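PDB 3WJ9: eukaryotic translation initiation factor 2A from Schizosaccharomyces pombe, which probably directs the binding of methionyl-tRNAi to 40S ribosomal subunits, in a codon-dependent manner, early in the translation of a small number of specific mRNAs. Local coordinates for residues A[323-337]-A[348-361]. Sequence-based numbering, arbitrary orientation.
Sequences YILLAGFGNLQGSID and ITTVEAANCTYCEF
Thr-350 OG1 donates to Asp-337 OD1 at 2.9 Å, reaching the carboxylate from above its plane, while Lys-347 NZ also bonds the hydroxyl. The two side chains run alongside each other on the same face as Ser-335 and Glu-352. The other carboxylate oxygen, Asp-337 OD2, forms a salt bridge with Arg-312, so both oxygens of the carboxylate are engaged. Between the antiparallel strands 335-337 and 348-352, Val-351 N gives a bond of 2.8 Å to Ile-336 O; Ala-353 N then carries the pairing on to Gly-334 O. Ile-336 and Val-351 lie side by side on the other face, Ile-336 CB against Val-351 CG2. There the extended arm of Ile-336 (chi2 -178°) carries CD1 to 4.0 Å from Cys-359 SG, joining the hairpin to the strand that follows it. Strands 323-327 and 358-361 run antiparallel with axes 9.7 Å apart, too far for backbone pairing, so side chains fill the interval. Leu-325 CB meets the edge of the Phe-361 ring near its plane, and Leu-325 CD1 touches Cys-359 SG at 3.6 Å. Phe-329 fills the loop end: its CZ packs on Cys-359 CB at 3.5 Å, and Cys-356 SG lies oblique to the ring, 4.2 Å from its centroid, a sulfur-aromatic contact. Cys-356 SG is turned anti to the backbone N (chi1 176°), which directs it at Phe-329 CE1 and CZ. Replacing Phe-329 by alanine removes the ring and would probably open a gap beside Cys-356 and Cys-359, leaving the 328-334 loop less firmly held. A type II turn from Ala-353 to Cys-356 links the outermost strand of one four-stranded sheet to the first of the next; with the packing between strands 323-327 and 358-361, it makes a blade-to-blade junction of the N-terminal WD-repeat beta-propeller of eIF2A.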
# COMPACT_ATOMS: atom_id res chain seq x y z
N TYR A 323 14.58 10.56 -7.56
CA TYR A 323 13.61 11.11 -8.50
C TYR A 323 12.25 11.35 -7.86
O TYR A 323 11.84 10.62 -6.97
CB TYR A 323 13.46 10.19 -9.71
CG TYR A 323 14.77 9.83 -10.37
CD1 TYR A 323 15.53 10.78 -11.02
CD2 TYR A 323 15.24 8.52 -10.34
CE1 TYR A 323 16.73 10.46 -11.61
CE2 TYR A 323 16.44 8.18 -10.94
CZ TYR A 323 17.18 9.16 -11.57
OH TYR A 323 18.37 8.83 -12.17
N ILE A 324 11.56 12.39 -8.33
CA ILE A 324 10.22 12.70 -7.85
C ILE A 324 9.25 12.78 -9.02
O ILE A 324 9.46 13.53 -9.98
CB ILE A 324 10.20 14.03 -7.07
CG1 ILE A 324 11.25 14.00 -5.94
CG2 ILE A 324 8.82 14.30 -6.50
CD1 ILE A 324 11.31 15.27 -5.12
N LEU A 325 8.17 11.99 -8.95
CA LEU A 325 7.20 11.92 -10.03
C LEU A 325 5.97 12.78 -9.73
O LEU A 325 5.54 12.87 -8.58
CB LEU A 325 6.79 10.46 -10.27
CG LEU A 325 5.88 10.10 -11.45
CD1 LEU A 325 6.23 8.72 -11.97
CD2 LEU A 325 4.41 10.15 -11.06
N LEU A 326 5.43 13.41 -10.76
CA LEU A 326 4.23 14.23 -10.60
C LEU A 326 3.28 14.00 -11.77
O LEU A 326 3.60 14.35 -12.91
CB LEU A 326 4.60 15.71 -10.47
CG LEU A 326 3.48 16.64 -10.03
CD1 LEU A 326 2.91 16.20 -8.69
CD2 LEU A 326 3.95 18.08 -9.97
N ALA A 327 2.12 13.42 -11.49
CA ALA A 327 1.22 13.00 -12.55
C ALA A 327 -0.23 13.39 -12.29
O ALA A 327 -0.59 13.85 -11.21
CB ALA A 327 1.32 11.49 -12.74
N GLY A 328 -1.06 13.20 -13.31
CA GLY A 328 -2.49 13.46 -13.22
C GLY A 328 -3.28 12.24 -13.64
O GLY A 328 -3.31 11.89 -14.82
N PHE A 329 -3.93 11.59 -12.68
CA PHE A 329 -4.70 10.38 -12.94
C PHE A 329 -6.19 10.58 -12.68
O PHE A 329 -6.60 11.60 -12.14
CB PHE A 329 -4.19 9.21 -12.08
CG PHE A 329 -2.73 8.87 -12.29
CD1 PHE A 329 -2.11 9.12 -13.51
CD2 PHE A 329 -2.00 8.29 -11.27
CE1 PHE A 329 -0.78 8.79 -13.69
CE2 PHE A 329 -0.67 7.96 -11.45
CZ PHE A 329 -0.06 8.22 -12.66
N GLY A 330 -6.99 9.59 -13.07
CA GLY A 330 -8.42 9.62 -12.82
C GLY A 330 -9.21 10.32 -13.92
O GLY A 330 -10.41 10.52 -13.80
N ASN A 331 -8.51 10.67 -14.99
CA ASN A 331 -9.10 11.44 -16.08
C ASN A 331 -8.25 11.36 -17.34
O ASN A 331 -7.15 10.80 -17.31
CB ASN A 331 -9.28 12.89 -15.66
CG ASN A 331 -8.02 13.48 -15.06
OD1 ASN A 331 -7.01 13.62 -15.75
ND2 ASN A 331 -8.07 13.83 -13.78
N LEU A 332 -8.74 11.93 -18.43
CA LEU A 332 -7.98 11.96 -19.68
C LEU A 332 -6.86 12.99 -19.60
O LEU A 332 -6.76 13.73 -18.62
CB LEU A 332 -8.90 12.25 -20.87
CG LEU A 332 -9.74 11.10 -21.42
CD1 LEU A 332 -10.91 10.76 -20.50
CD2 LEU A 332 -10.23 11.42 -22.81
N GLN A 333 -6.03 13.03 -20.64
CA GLN A 333 -4.92 13.98 -20.72
C GLN A 333 -4.00 13.89 -19.51
O GLN A 333 -3.60 14.91 -18.95
CB GLN A 333 -5.44 15.41 -20.89
CG GLN A 333 -6.24 15.63 -22.16
CD GLN A 333 -7.70 15.92 -21.90
OE1 GLN A 333 -8.06 16.51 -20.87
NE2 GLN A 333 -8.56 15.50 -22.82
N GLY A 334 -3.68 12.67 -19.10
CA GLY A 334 -2.86 12.45 -17.93
C GLY A 334 -1.38 12.41 -18.24
O GLY A 334 -0.85 11.38 -18.64
N SER A 335 -0.71 13.54 -18.04
CA SER A 335 0.73 13.62 -18.29
C SER A 335 1.53 13.17 -17.08
O SER A 335 0.98 12.91 -16.01
CB SER A 335 1.11 15.05 -18.68
OG SER A 335 0.46 15.45 -19.87
N ILE A 336 2.85 13.07 -17.25
CA ILE A 336 3.75 12.69 -16.17
C ILE A 336 5.04 13.51 -16.23
O ILE A 336 5.66 13.63 -17.28
CB ILE A 336 4.11 11.19 -16.22
CG1 ILE A 336 2.87 10.32 -15.99
CG2 ILE A 336 5.18 10.85 -15.19
CD1 ILE A 336 3.16 8.83 -15.98
N ASP A 337 5.44 14.07 -15.09
CA ASP A 337 6.70 14.79 -14.98
C ASP A 337 7.60 14.12 -13.95
O ASP A 337 7.12 13.58 -12.95
CB ASP A 337 6.45 16.25 -14.59
CG ASP A 337 5.72 17.03 -15.67
OD1 ASP A 337 5.72 16.57 -16.83
OD2 ASP A 337 5.16 18.10 -15.36
N ILE A 348 13.70 16.33 -15.90
CA ILE A 348 14.50 15.65 -16.91
C ILE A 348 13.60 14.97 -17.94
O ILE A 348 14.06 14.57 -19.01
CB ILE A 348 15.42 14.59 -16.29
CG1 ILE A 348 14.60 13.42 -15.74
CG2 ILE A 348 16.27 15.21 -15.19
CD1 ILE A 348 15.43 12.26 -15.25
N THR A 349 12.32 14.85 -17.60
CA THR A 349 11.41 14.07 -18.41
C THR A 349 9.96 14.52 -18.26
O THR A 349 9.48 14.74 -17.15
CB THR A 349 11.50 12.57 -18.06
OG1 THR A 349 12.83 12.09 -18.33
CG2 THR A 349 10.51 11.75 -18.87
N THR A 350 9.28 14.67 -19.39
CA THR A 350 7.84 14.84 -19.42
C THR A 350 7.24 13.84 -20.40
O THR A 350 7.56 13.87 -21.59
CB THR A 350 7.42 16.27 -19.82
OG1 THR A 350 7.81 17.19 -18.80
CG2 THR A 350 5.91 16.34 -20.02
N VAL A 351 6.41 12.94 -19.90
CA VAL A 351 5.68 12.01 -20.76
C VAL A 351 4.19 12.12 -20.46
O VAL A 351 3.80 12.61 -19.41
CB VAL A 351 6.13 10.55 -20.56
CG1 VAL A 351 7.64 10.43 -20.61
CG2 VAL A 351 5.59 9.98 -19.26
N GLU A 352 3.37 11.68 -21.40
CA GLU A 352 1.94 11.63 -21.15
C GLU A 352 1.45 10.20 -21.19
O GLU A 352 1.87 9.40 -22.03
CB GLU A 352 1.16 12.49 -22.14
CG GLU A 352 -0.32 12.59 -21.80
CD GLU A 352 -1.11 13.40 -22.81
OE1 GLU A 352 -0.49 13.94 -23.75
OE2 GLU A 352 -2.34 13.50 -22.65
N ALA A 353 0.56 9.87 -20.26
CA ALA A 353 -0.11 8.59 -20.25
C ALA A 353 -1.58 8.84 -19.95
O ALA A 353 -2.03 8.73 -18.81
CB ALA A 353 0.50 7.65 -19.23
N ALA A 354 -2.32 9.22 -20.99
CA ALA A 354 -3.74 9.50 -20.87
C ALA A 354 -4.47 8.30 -20.29
O ALA A 354 -4.15 7.16 -20.61
CB ALA A 354 -4.32 9.86 -22.23
N ASN A 355 -5.42 8.58 -19.40
CA ASN A 355 -6.25 7.55 -18.78
C ASN A 355 -5.46 6.56 -17.94
O ASN A 355 -5.96 5.49 -17.59
CB ASN A 355 -7.04 6.81 -19.86
CG ASN A 355 -8.05 7.69 -20.56
OD1 ASN A 355 -8.81 8.42 -19.91
ND2 ASN A 355 -8.06 7.64 -21.88
N CYS A 356 -4.22 6.91 -17.60
CA CYS A 356 -3.39 6.05 -16.76
C CYS A 356 -3.99 5.92 -15.37
O CYS A 356 -4.30 6.92 -14.72
CB CYS A 356 -1.96 6.59 -16.68
SG CYS A 356 -0.87 5.68 -15.57
N THR A 357 -4.17 4.68 -14.92
CA THR A 357 -4.80 4.41 -13.64
C THR A 357 -3.80 3.83 -12.65
O THR A 357 -4.13 3.57 -11.49
CB THR A 357 -5.98 3.44 -13.78
OG1 THR A 357 -5.49 2.13 -14.07
CG2 THR A 357 -6.90 3.89 -14.91
N TYR A 358 -2.58 3.61 -13.11
CA TYR A 358 -1.53 3.03 -12.28
C TYR A 358 -0.14 3.37 -12.82
O TYR A 358 0.11 3.23 -14.01
CB TYR A 358 -1.71 1.51 -12.18
CG TYR A 358 -0.63 0.84 -11.37
CD1 TYR A 358 -0.75 0.72 -9.99
CD2 TYR A 358 0.51 0.33 -11.98
CE1 TYR A 358 0.23 0.11 -9.24
CE2 TYR A 358 1.50 -0.28 -11.24
CZ TYR A 358 1.35 -0.39 -9.87
OH TYR A 358 2.33 -1.00 -9.13
N CYS A 359 0.75 3.79 -11.93
CA CYS A 359 2.12 4.13 -12.31
C CYS A 359 3.09 3.78 -11.18
O CYS A 359 2.76 3.91 -10.00
CB CYS A 359 2.23 5.61 -12.67
SG CYS A 359 3.90 6.19 -13.03
N GLU A 360 4.29 3.33 -11.54
CA GLU A 360 5.24 2.82 -10.55
C GLU A 360 6.66 2.75 -11.09
O GLU A 360 6.89 2.30 -12.22
CB GLU A 360 4.79 1.44 -10.07
CG GLU A 360 5.66 0.82 -8.97
CD GLU A 360 5.27 -0.61 -8.67
OE1 GLU A 360 4.51 -1.21 -9.46
OE2 GLU A 360 5.71 -1.14 -7.62
N PHE A 361 7.62 3.19 -10.28
CA PHE A 361 9.03 3.02 -10.60
C PHE A 361 9.42 1.55 -10.53
O PHE A 361 8.86 0.79 -9.75
CB PHE A 361 9.90 3.83 -9.64
CG PHE A 361 9.88 5.31 -9.89
CD1 PHE A 361 8.89 6.11 -9.35
CD2 PHE A 361 10.88 5.90 -10.64
CE1 PHE A 361 8.88 7.47 -9.57
CE2 PHE A 361 10.88 7.26 -10.87
CZ PHE A 361 9.88 8.05 -10.33